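Local atomic coordinates of dinoflagellate luciferase (Lingulodinium polyedrum, PDB entry 1VPR), a protein that catalyses the oxidation of dinoflagellate luciferin by oxygen with emission of blue light, this chain being one of three homologous luciferase domains. Residues 90-95 against 280-285; 170-175 against 222-227; 199-204 against 271-276; 252-255 against 259-262; 287-292 against 298-303. All coordinates share one frame; numbering follows the deposited sequence.

Contact 1 (90-95 against 280-285)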
# COMPACT_ATOMS: atom_id res chain seq x y z
N GLN A 90 -14.78 -13.05 -12.35
CA GLN A 90 -15.75 -12.48 -11.41
C GLN A 90 -16.39 -13.56 -10.53
O GLN A 90 -16.48 -13.41 -9.31
CB GLN A 90 -16.87 -11.76 -12.15
CG GLN A 90 -16.49 -10.43 -12.75
CD GLN A 90 -17.67 -9.77 -13.48
OE1 GLN A 90 -18.69 -9.46 -12.86
NE2 GLN A 90 -17.53 -9.57 -14.80
N ALA A 91 -16.84 -14.65 -11.14
CA ALA A 91 -17.47 -15.72 -10.37
C ALA A 91 -16.49 -16.38 -9.39
O ALA A 91 -16.86 -16.75 -8.26
CB ALA A 91 -18.05 -16.77 -11.32
N MSE A 92 -15.24 -16.56 -9.81
CA MSE A 92 -14.28 -17.17 -8.90
C MSE A 92 -14.08 -16.20 -7.75
O MSE A 92 -13.97 -16.61 -6.59
CB MSE A 92 -12.95 -17.42 -9.60
CG MSE A 92 -13.04 -18.38 -10.75
SE MSE A 92 -11.42 -18.40 -11.82
CE MSE A 92 -10.77 -20.14 -11.36
N THR A 93 -14.03 -14.90 -8.06
CA THR A 93 -13.81 -13.88 -7.03
C THR A 93 -14.95 -13.82 -6.01
O THR A 93 -14.72 -13.72 -4.79
CB THR A 93 -13.57 -12.51 -7.68
OG1 THR A 93 -12.42 -12.60 -8.54
CG2 THR A 93 -13.30 -11.44 -6.64
N GLU A 94 -16.19 -13.90 -6.49
CA GLU A 94 -17.34 -13.88 -5.60
C GLU A 94 -17.25 -15.06 -4.62
O GLU A 94 -17.49 -14.91 -3.43
CB GLU A 94 -18.63 -13.96 -6.42
N LYS A 95 -16.89 -16.24 -5.12
CA LYS A 95 -16.78 -17.41 -4.26
C LYS A 95 -15.66 -17.23 -3.23
O LYS A 95 -15.83 -17.57 -2.05
CB LYS A 95 -16.56 -18.67 -5.11
CG LYS A 95 -16.40 -19.97 -4.32
CD LYS A 95 -16.51 -21.19 -5.25
CE LYS A 95 -16.02 -22.46 -4.56
NZ LYS A 95 -16.60 -22.56 -3.18
N PHE A 280 -2.41 -17.92 -4.05
CA PHE A 280 -2.86 -19.31 -4.14
C PHE A 280 -3.57 -19.52 -5.48
O PHE A 280 -4.08 -18.57 -6.08
CB PHE A 280 -3.80 -19.65 -2.97
CG PHE A 280 -4.92 -18.68 -2.81
CD1 PHE A 280 -6.11 -18.84 -3.52
CD2 PHE A 280 -4.77 -17.55 -2.00
CE1 PHE A 280 -7.13 -17.89 -3.44
CE2 PHE A 280 -5.79 -16.60 -1.91
CZ PHE A 280 -6.97 -16.77 -2.64
N PRO A 281 -3.62 -20.76 -5.97
CA PRO A 281 -4.27 -21.02 -7.25
C PRO A 281 -5.78 -21.27 -7.15
O PRO A 281 -6.29 -21.71 -6.11
CB PRO A 281 -3.52 -22.25 -7.75
CG PRO A 281 -3.35 -23.04 -6.47
CD PRO A 281 -2.93 -21.97 -5.46
N VAL A 282 -6.49 -20.91 -8.22
CA VAL A 282 -7.93 -21.15 -8.34
C VAL A 282 -8.11 -21.44 -9.83
O VAL A 282 -7.79 -20.60 -10.69
CB VAL A 282 -8.79 -19.92 -7.98
CG1 VAL A 282 -10.27 -20.33 -8.03
CG2 VAL A 282 -8.42 -19.39 -6.59
N GLY A 283 -8.59 -22.63 -10.16
CA GLY A 283 -8.74 -22.95 -11.56
C GLY A 283 -7.39 -22.83 -12.24
O GLY A 283 -6.37 -23.25 -11.67
N PRO A 284 -7.31 -22.22 -13.43
CA PRO A 284 -6.06 -22.06 -14.18
C PRO A 284 -5.28 -20.81 -13.81
O PRO A 284 -4.26 -20.51 -14.45
CB PRO A 284 -6.56 -21.97 -15.61
CG PRO A 284 -7.74 -21.01 -15.40
CD PRO A 284 -8.44 -21.63 -14.18
N TYR A 285 -5.75 -20.09 -12.79
CA TYR A 285 -5.13 -18.82 -12.35
C TYR A 285 -4.50 -18.80 -10.99
O TYR A 285 -4.66 -19.73 -10.20
CB TYR A 285 -6.19 -17.71 -12.32
CG TYR A 285 -6.90 -17.51 -13.61
CD1 TYR A 285 -6.19 -17.20 -14.78
CD2 TYR A 285 -8.30 -17.61 -13.69
CE1 TYR A 285 -6.85 -17.01 -15.99
CE2 TYR A 285 -8.97 -17.41 -14.93
CZ TYR A 285 -8.23 -17.12 -16.06
OH TYR A 285 -8.85 -16.96 -17.28
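Met92, on helix 87-100, reaches across to the tight turn Val282-Tyr285. Modelled as selenomethionine, it leaves the helix with CB turned toward that turn. Its CG lies anti to the carbonyl carbon (chi1 -63°), and the nearly straight chi2 carries the chain outward, so that CB and CG act as a stalk. SE comes to the edge of the Tyr285 ring, in its plane, 3.7 Å from Tyr285 CD2, with the two side chains crossing at about a right angle; this is a Met-aromatic contact, SE standing 5.0 Å from the ring centroid. A bend at chi3 then swings CE onto the start of the turn. Met92 CE lies 3.1 Å from Val282 O and 3.4 Å from Val282 CG1, with Gly283 CA and Pro284 CD also beside it. The unbranched, polarisable methionine side chain, with selenium in place of sulfur, can bend to meet a ring edge, a valine methyl and the backbone together. Two backbone hydrogen bonds close the turn, Val282 N to Tyr285 O at 2.9 Å and Tyr285 N to Val282 O. Gly283 takes the positive phi that glycine adopts readily, and Pro284, its own phi restricted, lays CG over one face of the Tyr285 ring. Here a helix packs near the surface against a type II' beta turn, the two-residue connection between strands 271-282 and 285-294 of the calycin barrel.

Contact 2 (170-175 against 222-227)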
# COMPACT_ATOMS: atom_id res chain seq x y z
N GLY A 170 -12.51 -5.14 -4.16
CA GLY A 170 -12.06 -4.26 -3.09
C GLY A 170 -11.28 -3.06 -3.57
O GLY A 170 -10.62 -2.41 -2.76
N GLY A 171 -11.33 -2.77 -4.86
CA GLY A 171 -10.62 -1.62 -5.37
C GLY A 171 -11.24 -0.32 -4.88
O GLY A 171 -12.48 -0.20 -4.74
N GLN A 172 -10.39 0.67 -4.62
CA GLN A 172 -10.89 1.95 -4.14
C GLN A 172 -11.74 2.69 -5.15
O GLN A 172 -12.67 3.40 -4.76
CB GLN A 172 -9.75 2.87 -3.70
CG GLN A 172 -10.25 4.17 -3.09
CD GLN A 172 -9.14 5.17 -2.86
OE1 GLN A 172 -8.27 5.37 -3.71
NE2 GLN A 172 -9.17 5.82 -1.70
N ALA A 173 -11.47 2.54 -6.44
CA ALA A 173 -12.25 3.28 -7.43
C ALA A 173 -13.75 2.95 -7.33
O ALA A 173 -14.59 3.84 -7.47
CB ALA A 173 -11.72 3.01 -8.83
N ALA A 174 -14.07 1.70 -7.05
CA ALA A 174 -15.46 1.28 -6.90
C ALA A 174 -16.12 2.06 -5.76
O ALA A 174 -17.28 2.47 -5.88
CB ALA A 174 -15.53 -0.23 -6.64
N PHE A 175 -15.38 2.27 -4.66
CA PHE A 175 -15.93 3.02 -3.52
C PHE A 175 -16.08 4.50 -3.85
O PHE A 175 -17.05 5.13 -3.45
CB PHE A 175 -15.04 2.85 -2.28
CG PHE A 175 -15.15 1.50 -1.66
CD1 PHE A 175 -16.17 1.23 -0.75
CD2 PHE A 175 -14.30 0.47 -2.05
CE1 PHE A 175 -16.35 -0.05 -0.24
CE2 PHE A 175 -14.46 -0.81 -1.55
CZ PHE A 175 -15.49 -1.08 -0.65
N VAL A 222 -0.68 5.43 -7.39
CA VAL A 222 -0.38 6.78 -6.93
C VAL A 222 -1.69 7.52 -6.63
O VAL A 222 -1.69 8.66 -6.16
CB VAL A 222 0.48 7.56 -7.95
CG1 VAL A 222 1.91 7.00 -7.91
CG2 VAL A 222 -0.10 7.45 -9.36
N ALA A 223 -2.82 6.87 -6.86
CA ALA A 223 -4.09 7.48 -6.53
C ALA A 223 -4.23 7.37 -5.01
O ALA A 223 -5.00 8.12 -4.38
CB ALA A 223 -5.21 6.73 -7.20
N LYS A 224 -3.47 6.45 -4.41
CA LYS A 224 -3.54 6.20 -2.96
C LYS A 224 -2.24 6.54 -2.21
O LYS A 224 -2.25 7.20 -1.17
CB LYS A 224 -3.90 4.73 -2.72
CG LYS A 224 -5.23 4.29 -3.36
CD LYS A 224 -5.50 2.77 -3.30
CE LYS A 224 -5.41 2.22 -1.87
NZ LYS A 224 -6.43 2.78 -0.94
N PHE A 225 -1.12 6.06 -2.75
CA PHE A 225 0.19 6.27 -2.14
C PHE A 225 0.97 7.37 -2.85
O PHE A 225 1.02 7.41 -4.10
CB PHE A 225 0.99 4.96 -2.18
CG PHE A 225 0.31 3.82 -1.46
CD1 PHE A 225 -0.50 2.91 -2.15
CD2 PHE A 225 0.42 3.71 -0.07
CE1 PHE A 225 -1.20 1.92 -1.46
CE2 PHE A 225 -0.28 2.72 0.62
CZ PHE A 225 -1.09 1.83 -0.07
N ALA A 226 1.60 8.25 -2.07
CA ALA A 226 2.37 9.35 -2.64
C ALA A 226 3.62 8.82 -3.36
O ALA A 226 4.05 9.41 -4.33
CB ALA A 226 2.76 10.36 -1.55
N ARG A 227 4.17 7.69 -2.91
CA ARG A 227 5.35 7.14 -3.58
C ARG A 227 4.94 6.02 -4.54
O ARG A 227 4.26 5.07 -4.16
CB ARG A 227 6.39 6.66 -2.52
CG ARG A 227 7.59 5.91 -3.09
CD ARG A 227 8.81 5.89 -2.17
NE ARG A 227 8.49 5.99 -0.75
CZ ARG A 227 9.30 6.56 0.14
NH1 ARG A 227 10.47 7.08 -0.26
NH2 ARG A 227 8.97 6.63 1.43
O HOH W 1 -6.70 7.74 -2.12
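Lys224 NZ, lying 4.1 Å from the amide carbon CD of Gln172, is gripped from the neighbouring loop by two oxygens, His199 O and Thr202 OG1. The meeting place is buried beside the calycin barrel, where helix 172-181 faces the loop joining strands 215-219 and 229-233, with helix 57-65 of the N-terminal helical bundle region alongside. Gln172 and Lys224 approach from opposite directions. The glutamine is stretched out: CG stands anti to the backbone N (chi1 -175°) and chi2 is straight as well, which carries the amide to the lysine. The lysine does the reverse, bending at chi3 and chi4 so that its ammonium curls back to the carbonyl and hydroxyl that hold it. A long aliphatic chain with one terminal charge serves well here, since its methylenes flank the amide while the end is satisfied elsewhere. Both ends of the Gln172 amide are used too. Gln172 OE1 bonds His65 NE2, while Gln172 NE2 bonds Thr197 OG1 and, at 3.2 Å, water 1. Water 1 lies 2.9 Å from Ala223 O, to which it can donate, though it has more acceptors in reach than protons. The small side chain of Ala223 packs against Cys64 and His65 of helix 57-65. Nearest of all across the two segments, Gln172 OE1 rests 3.2 Å from Lys224 CG.

Contact 3 (199-204 against 271-276)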
# COMPACT_ATOMS: atom_id res chain seq x y z
N HIS A 199 -5.21 3.91 2.33
CA HIS A 199 -4.16 2.93 2.18
C HIS A 199 -4.60 1.49 1.94
O HIS A 199 -5.33 1.24 0.99
CB HIS A 199 -3.12 3.03 3.34
CG HIS A 199 -3.70 3.00 4.72
ND1 HIS A 199 -3.95 1.82 5.39
CD2 HIS A 199 -4.06 3.99 5.56
CE1 HIS A 199 -4.44 2.09 6.59
NE2 HIS A 199 -4.52 3.41 6.71
N HIS A 200 -4.20 0.54 2.78
CA HIS A 200 -4.55 -0.84 2.48
C HIS A 200 -5.93 -1.33 2.83
O HIS A 200 -6.19 -2.52 2.78
CB HIS A 200 -3.49 -1.79 3.03
CG HIS A 200 -2.14 -1.55 2.45
ND1 HIS A 200 -1.92 -1.52 1.08
CD2 HIS A 200 -0.94 -1.33 3.02
CE1 HIS A 200 -0.64 -1.28 0.85
NE2 HIS A 200 -0.02 -1.17 2.01
N GLN A 201 -6.82 -0.40 3.19
CA GLN A 201 -8.21 -0.75 3.48
C GLN A 201 -8.89 -1.07 2.16
O GLN A 201 -9.86 -1.84 2.13
CB GLN A 201 -8.90 0.40 4.21
CG GLN A 201 -8.54 0.40 5.69
CD GLN A 201 -8.88 1.68 6.40
OE1 GLN A 201 -9.52 1.66 7.44
NE2 GLN A 201 -8.43 2.80 5.87
N THR A 202 -8.39 -0.49 1.06
CA THR A 202 -8.91 -0.80 -0.27
C THR A 202 -7.70 -0.93 -1.17
O THR A 202 -6.60 -0.57 -0.78
CB THR A 202 -9.84 0.31 -0.85
OG1 THR A 202 -9.14 1.57 -0.88
CG2 THR A 202 -11.08 0.45 -0.01
N GLY A 203 -7.88 -1.43 -2.39
CA GLY A 203 -6.71 -1.55 -3.24
C GLY A 203 -6.62 -0.52 -4.36
O GLY A 203 -7.59 0.21 -4.66
N GLY A 204 -5.44 -0.45 -4.95
CA GLY A 204 -5.25 0.41 -6.10
C GLY A 204 -5.81 -0.51 -7.18
O GLY A 204 -6.41 -1.55 -6.86
N ARG A 271 -3.43 4.09 15.31
CA ARG A 271 -3.92 2.72 15.08
C ARG A 271 -2.90 1.83 14.35
O ARG A 271 -2.20 2.30 13.45
CB ARG A 271 -5.23 2.75 14.29
CG ARG A 271 -6.40 3.33 15.05
CD ARG A 271 -7.67 3.24 14.20
NE ARG A 271 -7.55 4.05 12.98
CZ ARG A 271 -8.43 4.00 11.98
NH1 ARG A 271 -8.27 4.76 10.90
NH2 ARG A 271 -9.47 3.17 12.06
N CYS A 272 -2.83 0.56 14.73
CA CYS A 272 -1.92 -0.40 14.10
C CYS A 272 -2.77 -1.32 13.22
O CYS A 272 -3.51 -2.16 13.75
CB CYS A 272 -1.20 -1.24 15.17
SG CYS A 272 0.04 -2.44 14.53
N PHE A 273 -2.70 -1.15 11.90
CA PHE A 273 -3.45 -2.01 10.98
C PHE A 273 -2.63 -3.26 10.80
O PHE A 273 -1.42 -3.20 10.55
CB PHE A 273 -3.64 -1.33 9.60
CG PHE A 273 -4.65 -0.21 9.59
CD1 PHE A 273 -4.32 1.03 10.12
CD2 PHE A 273 -5.92 -0.40 9.04
CE1 PHE A 273 -5.23 2.08 10.11
CE2 PHE A 273 -6.85 0.64 9.02
CZ PHE A 273 -6.51 1.89 9.56
N ARG A 274 -3.26 -4.42 10.89
CA ARG A 274 -2.51 -5.64 10.73
C ARG A 274 -2.94 -6.24 9.42
O ARG A 274 -4.10 -6.11 9.03
CB ARG A 274 -2.74 -6.54 11.94
CG ARG A 274 -2.01 -5.99 13.18
CD ARG A 274 -2.33 -6.82 14.43
NE ARG A 274 -3.76 -6.77 14.70
CZ ARG A 274 -4.37 -7.54 15.58
NH1 ARG A 274 -3.66 -8.43 16.28
NH2 ARG A 274 -5.69 -7.46 15.73
N ILE A 275 -2.03 -6.90 8.72
CA ILE A 275 -2.36 -7.34 7.37
C ILE A 275 -1.60 -8.54 6.86
O ILE A 275 -0.52 -8.86 7.35
CB ILE A 275 -2.09 -6.11 6.43
CG1 ILE A 275 -2.38 -6.43 4.96
CG2 ILE A 275 -0.60 -5.67 6.58
CD1 ILE A 275 -2.15 -5.20 4.08
N GLU A 276 -2.21 -9.25 5.90
CA GLU A 276 -1.54 -10.37 5.26
C GLU A 276 -1.86 -10.33 3.77
O GLU A 276 -2.89 -9.77 3.35
CB GLU A 276 -1.97 -11.74 5.81
CG GLU A 276 -3.43 -12.14 5.59
CD GLU A 276 -3.59 -13.65 5.60
OE1 GLU A 276 -3.34 -14.25 6.67
OE2 GLU A 276 -3.92 -14.25 4.53
O HOH W 2 -10.07 3.76 8.85
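His199 and Phe273 make the aromatic part of this contact, a T-shaped stack in which the imidazole edge points at the phenyl face. The centroids are 4.5 Å apart and the planes stand at 89°, with His199 CE1 over the centre of the phenyl ring. His199 takes the crowded position, its CG between the backbone N and the carbonyl carbon (chi1 53°), and this turns CE1 onto the phenyl face while NE2 bonds Glu266 OE2. The edge of Phe273 is used as well: Gln201 OE1 lies near the ring plane, 3.3 Å from Phe273 CE2, where the slightly positive ring hydrogens suit a carbonyl oxygen.

Apolar packing follows two residues along. Ile275 CD1, at the end of a fully extended side chain, rests 3.8 Å from His200 CB, the two side chains crossing at about a right angle. Phe273 and Ile275 alternate with Cys272, Arg274 and Glu276 along strand 271-282, so they share the face of the calycin barrel that is probably its interior, toward which loop 199-204 folds.

The polar link runs through water. Water 2 donates to Gln201 OE1 at 2.6 Å and accepts from Arg271 NH1 at 2.9 Å. Gln201 NE2 bonds Ala195 O, fixing which way round the amide sits. Arg271 NH1 also forms a salt bridge to Glu266, whose carboxylate thus holds both His199 and Arg271; Phe273 CZ lies over one face of the Arg271 guanidinium, toward its rim.

Contact 4 (252-255 against 259-262)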
# COMPACT_ATOMS: atom_id res chain seq x y z
N TRP A 252 6.73 -5.55 6.39
CA TRP A 252 6.20 -6.77 5.81
C TRP A 252 7.20 -7.83 6.24
O TRP A 252 8.43 -7.59 6.23
CB TRP A 252 6.23 -6.80 4.26
CG TRP A 252 5.11 -6.11 3.59
CD1 TRP A 252 5.19 -5.02 2.79
CD2 TRP A 252 3.73 -6.50 3.61
NE1 TRP A 252 3.96 -4.70 2.30
CE2 TRP A 252 3.04 -5.59 2.79
CE3 TRP A 252 3.02 -7.52 4.25
CZ2 TRP A 252 1.66 -5.67 2.58
CZ3 TRP A 252 1.65 -7.60 4.05
CH2 TRP A 252 0.98 -6.68 3.22
N VAL A 253 6.70 -8.98 6.64
CA VAL A 253 7.55 -10.11 7.00
C VAL A 253 7.15 -11.19 5.99
O VAL A 253 5.98 -11.31 5.63
CB VAL A 253 7.28 -10.62 8.44
CG1 VAL A 253 8.28 -11.78 8.76
CG2 VAL A 253 7.47 -9.44 9.45
N LEU A 254 8.12 -11.97 5.52
CA LEU A 254 7.86 -13.03 4.55
C LEU A 254 8.32 -14.33 5.26
O LEU A 254 9.37 -14.88 4.97
CB LEU A 254 8.69 -12.78 3.28
CG LEU A 254 8.20 -11.77 2.22
CD1 LEU A 254 7.67 -10.49 2.86
CD2 LEU A 254 9.35 -11.45 1.28
N PRO A 255 7.48 -14.85 6.17
CA PRO A 255 7.77 -16.05 6.95
C PRO A 255 7.47 -17.37 6.28
O PRO A 255 7.85 -18.43 6.79
CB PRO A 255 6.86 -15.85 8.15
CG PRO A 255 5.58 -15.39 7.43
CD PRO A 255 6.12 -14.35 6.46
N ARG A 259 2.93 -16.46 1.63
CA ARG A 259 2.20 -15.47 2.41
C ARG A 259 3.08 -14.43 3.06
O ARG A 259 4.15 -14.74 3.58
CB ARG A 259 1.35 -16.17 3.51
CG ARG A 259 0.58 -15.16 4.35
CD ARG A 259 -0.49 -15.78 5.25
NE ARG A 259 0.09 -16.72 6.20
CZ ARG A 259 -0.49 -17.07 7.34
NH1 ARG A 259 -1.67 -16.54 7.67
NH2 ARG A 259 0.09 -17.96 8.14
N LYS A 260 2.64 -13.18 3.03
CA LYS A 260 3.36 -12.12 3.72
C LYS A 260 2.47 -11.70 4.88
O LYS A 260 1.23 -11.69 4.75
CB LYS A 260 3.57 -10.88 2.84
CG LYS A 260 4.45 -11.07 1.64
CD LYS A 260 4.73 -9.68 1.04
CE LYS A 260 3.41 -8.99 0.59
NZ LYS A 260 3.70 -7.68 -0.02
N ILE A 261 3.07 -11.35 6.00
CA ILE A 261 2.33 -10.89 7.17
C ILE A 261 2.99 -9.60 7.65
O ILE A 261 4.21 -9.52 7.79
CB ILE A 261 2.35 -11.92 8.32
CG1 ILE A 261 1.69 -13.22 7.85
CG2 ILE A 261 1.58 -11.37 9.54
CD1 ILE A 261 1.75 -14.35 8.87
N GLY A 262 2.19 -8.58 7.90
CA GLY A 262 2.78 -7.31 8.31
C GLY A 262 1.82 -6.43 9.07
O GLY A 262 0.75 -6.86 9.51
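Val253 and Ile261 form an antiparallel hydrogen-bonded pair at the turn end of hairpin 247-253/259-266, with Val253 N to Ile261 O at 2.8 Å and Ile261 N to Val253 O at 2.9 Å; the end-to-end directions of the segments differ by 135°. The first bond is the more bent, 147° at the hydrogen against 164°. In the neighbouring non-hydrogen-bonded pair, Trp252 faces Gly262. Having no side chain, the glycine lets the indole come close to the backbone, Trp252 CE3 lying 3.9 Å from Gly262 N. Lys260 then passes over one indole face: its CE sits 3.9 Å from the centroid of the Trp252 six-membered ring, a CH-pi contact, and a bend at chi3 brings NZ 3.7 Å from the centroid of the five-membered ring, a cation-pi interaction. Leu254 runs alongside the lysine in the same direction, its CD1 tight against Lys260 CG. On the face that carries Val253 and Ile261, Ile261 CD1 meets Pro255 CG (4.2 Å) and covers one face of the Arg259 guanidinium, which is bridged to Glu256 and Glu276. With Arg277 close to Lys260 as a like charge, the pi electrons of Trp252 probably help the buried ammonium bear its charge.

Contact 5 (287-292 against 298-303)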
# COMPACT_ATOMS: atom_id res chain seq x y z
N PHE A 287 -4.31 -16.28 -7.65
CA PHE A 287 -4.91 -15.11 -7.05
C PHE A 287 -4.12 -14.68 -5.82
O PHE A 287 -3.34 -15.45 -5.27
CB PHE A 287 -6.36 -15.40 -6.59
CG PHE A 287 -7.38 -15.38 -7.70
CD1 PHE A 287 -7.46 -16.42 -8.62
CD2 PHE A 287 -8.27 -14.32 -7.81
CE1 PHE A 287 -8.41 -16.40 -9.63
CE2 PHE A 287 -9.22 -14.29 -8.82
CZ PHE A 287 -9.29 -15.33 -9.73
N MSE A 288 -4.34 -13.44 -5.41
CA MSE A 288 -3.71 -12.94 -4.22
C MSE A 288 -4.81 -12.33 -3.39
O MSE A 288 -5.60 -11.53 -3.90
CB MSE A 288 -2.66 -11.85 -4.54
CG MSE A 288 -2.24 -11.10 -3.28
SE MSE A 288 -0.82 -9.79 -3.55
CE MSE A 288 0.60 -10.97 -3.50
N ARG A 289 -4.88 -12.70 -2.12
CA ARG A 289 -5.87 -12.11 -1.25
C ARG A 289 -5.16 -11.29 -0.20
O ARG A 289 -4.28 -11.77 0.50
CB ARG A 289 -6.75 -13.17 -0.55
CG ARG A 289 -7.83 -12.51 0.33
CD ARG A 289 -8.59 -13.54 1.20
NE ARG A 289 -7.71 -14.17 2.20
CZ ARG A 289 -7.99 -15.32 2.82
NH1 ARG A 289 -7.15 -15.82 3.71
NH2 ARG A 289 -9.12 -15.97 2.55
N GLN A 290 -5.57 -10.03 -0.11
CA GLN A 290 -5.02 -9.10 0.88
C GLN A 290 -6.09 -8.92 1.96
O GLN A 290 -7.24 -8.64 1.65
CB GLN A 290 -4.75 -7.77 0.19
CG GLN A 290 -4.22 -6.65 1.07
CD GLN A 290 -3.92 -5.41 0.26
OE1 GLN A 290 -3.11 -5.44 -0.67
NE2 GLN A 290 -4.58 -4.31 0.61
N ALA A 291 -5.72 -9.08 3.23
CA ALA A 291 -6.68 -8.93 4.31
C ALA A 291 -6.09 -7.98 5.34
O ALA A 291 -5.05 -8.27 5.95
CB ALA A 291 -6.97 -10.32 4.95
N THR A 292 -6.76 -6.84 5.53
CA THR A 292 -6.32 -5.82 6.47
C THR A 292 -7.33 -5.66 7.61
O THR A 292 -8.53 -5.56 7.36
CB THR A 292 -6.20 -4.47 5.78
OG1 THR A 292 -5.40 -4.61 4.60
CG2 THR A 292 -5.54 -3.45 6.71
N ILE A 298 -12.32 -6.41 9.26
CA ILE A 298 -11.41 -6.93 8.25
C ILE A 298 -11.85 -6.50 6.86
O ILE A 298 -13.00 -6.72 6.49
CB ILE A 298 -11.37 -8.47 8.26
CG1 ILE A 298 -10.90 -8.96 9.63
CG2 ILE A 298 -10.41 -8.96 7.16
CD1 ILE A 298 -10.92 -10.46 9.78
N SER A 299 -10.94 -5.89 6.10
CA SER A 299 -11.22 -5.46 4.72
C SER A 299 -10.38 -6.30 3.75
O SER A 299 -9.16 -6.38 3.92
CB SER A 299 -10.86 -3.99 4.52
OG SER A 299 -11.61 -3.15 5.37
N PHE A 300 -11.02 -6.92 2.74
CA PHE A 300 -10.34 -7.75 1.75
C PHE A 300 -10.14 -7.10 0.38
O PHE A 300 -11.00 -6.37 -0.11
CB PHE A 300 -11.09 -9.08 1.51
CG PHE A 300 -11.20 -9.95 2.73
CD1 PHE A 300 -12.34 -9.92 3.54
CD2 PHE A 300 -10.15 -10.80 3.07
CE1 PHE A 300 -12.43 -10.71 4.67
CE2 PHE A 300 -10.23 -11.60 4.21
CZ PHE A 300 -11.37 -11.55 5.01
N VAL A 301 -8.98 -7.37 -0.23
CA VAL A 301 -8.69 -6.90 -1.58
C VAL A 301 -8.25 -8.17 -2.30
O VAL A 301 -7.45 -8.95 -1.76
CB VAL A 301 -7.52 -5.84 -1.62
CG1 VAL A 301 -7.24 -5.45 -3.08
CG2 VAL A 301 -7.92 -4.60 -0.83
N PHE A 302 -8.81 -8.42 -3.49
CA PHE A 302 -8.41 -9.60 -4.28
C PHE A 302 -7.81 -9.15 -5.59
O PHE A 302 -8.32 -8.20 -6.23
CB PHE A 302 -9.61 -10.51 -4.60
CG PHE A 302 -10.12 -11.29 -3.41
CD1 PHE A 302 -10.98 -10.70 -2.49
CD2 PHE A 302 -9.72 -12.61 -3.21
CE1 PHE A 302 -11.44 -11.42 -1.40
CE2 PHE A 302 -10.18 -13.33 -2.13
CZ PHE A 302 -11.04 -12.73 -1.21
N TYR A 303 -6.74 -9.84 -6.00
CA TYR A 303 -6.04 -9.55 -7.26
C TYR A 303 -5.86 -10.86 -8.01
O TYR A 303 -5.72 -11.93 -7.39
CB TYR A 303 -4.62 -9.01 -7.03
CG TYR A 303 -4.47 -7.90 -6.01
CD1 TYR A 303 -4.36 -8.17 -4.64
CD2 TYR A 303 -4.35 -6.58 -6.42
CE1 TYR A 303 -4.12 -7.15 -3.71
CE2 TYR A 303 -4.10 -5.55 -5.50
CZ TYR A 303 -3.98 -5.84 -4.15
OH TYR A 303 -3.68 -4.82 -3.26
O HOH W 3 -7.07 -5.26 2.65
O HOH W 4 -10.40 -2.82 8.02
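Gln290 and Tyr303 share the direct side-chain hydrogen bond of this contact. Tyr303 OH donates to Gln290 OE1 at 2.7 Å, from above the amide plane, 45° out of it. With CG placed opposite its backbone N (chi1 178°), the extended glutamine runs beside Val301 and reaches the hydroxyl near the edge of the ring. Arg277 NE donates to the same oxygen, so OE1 has two partners. Gln290 NE2 is held less firmly, by weak bonds to water 3 and to His200 O.

The backbone needs are met in pairs along this antiparallel hairpin, strands 285-294 and 297-307 of the calycin barrel: Met288 with Tyr303, Gln290 with Val301 and Thr292 with Ser299 each exchange two bonds. Gln290 N to Val301 O is short, 2.7 Å, and nearly straight. Ser299 O serves twice, accepting from Thr292 N and, at 2.7 Å, from water 3. That water also donates to Thr292 OG1 at 2.6 Å, while the threonine hydroxyl bonds His200 O. Water 4 lies 2.9 Å from Ser299 OG and bonds Thr292 O weakly.

On the face carrying Arg289, Ala291, Phe300 and Phe302, the arginine's aliphatic part packs on aromatic rings. Arg289 CG lies over the Phe302 ring, 3.9 Å from the centroid, and Arg289 CD lies 3.7 Å from Phe300 CD2; a bend at chi3 then takes NH1 to a salt bridge with Asp103. Small enough to sit close, Ala291 puts its CB 3.6 Å from Phe300 CE2.

In the fold
All five contacts belong to the luciferase catalytic domain. Contacts 4 and 5 lie within its large antiparallel sheet, contacts 1 and 3 bring a helix and a loop to strand 271-282 or its turn, and contact 2 joins a helix and a loop beside it. Contacts 2, 3 and 4 are nested within the chain loop that contact 1 closes; contact 3 crosses contact 2 and encloses contact 4, and contact 5 follows last. Contacts 3 and 5, with centres about 9 Å apart, meet where His200 O bonds Thr292 OG1. One run of neighbouring strands thus carries or borders four contacts, and loop 199-204 links it to contact 2, centred about 12 Å from contact 3's centre.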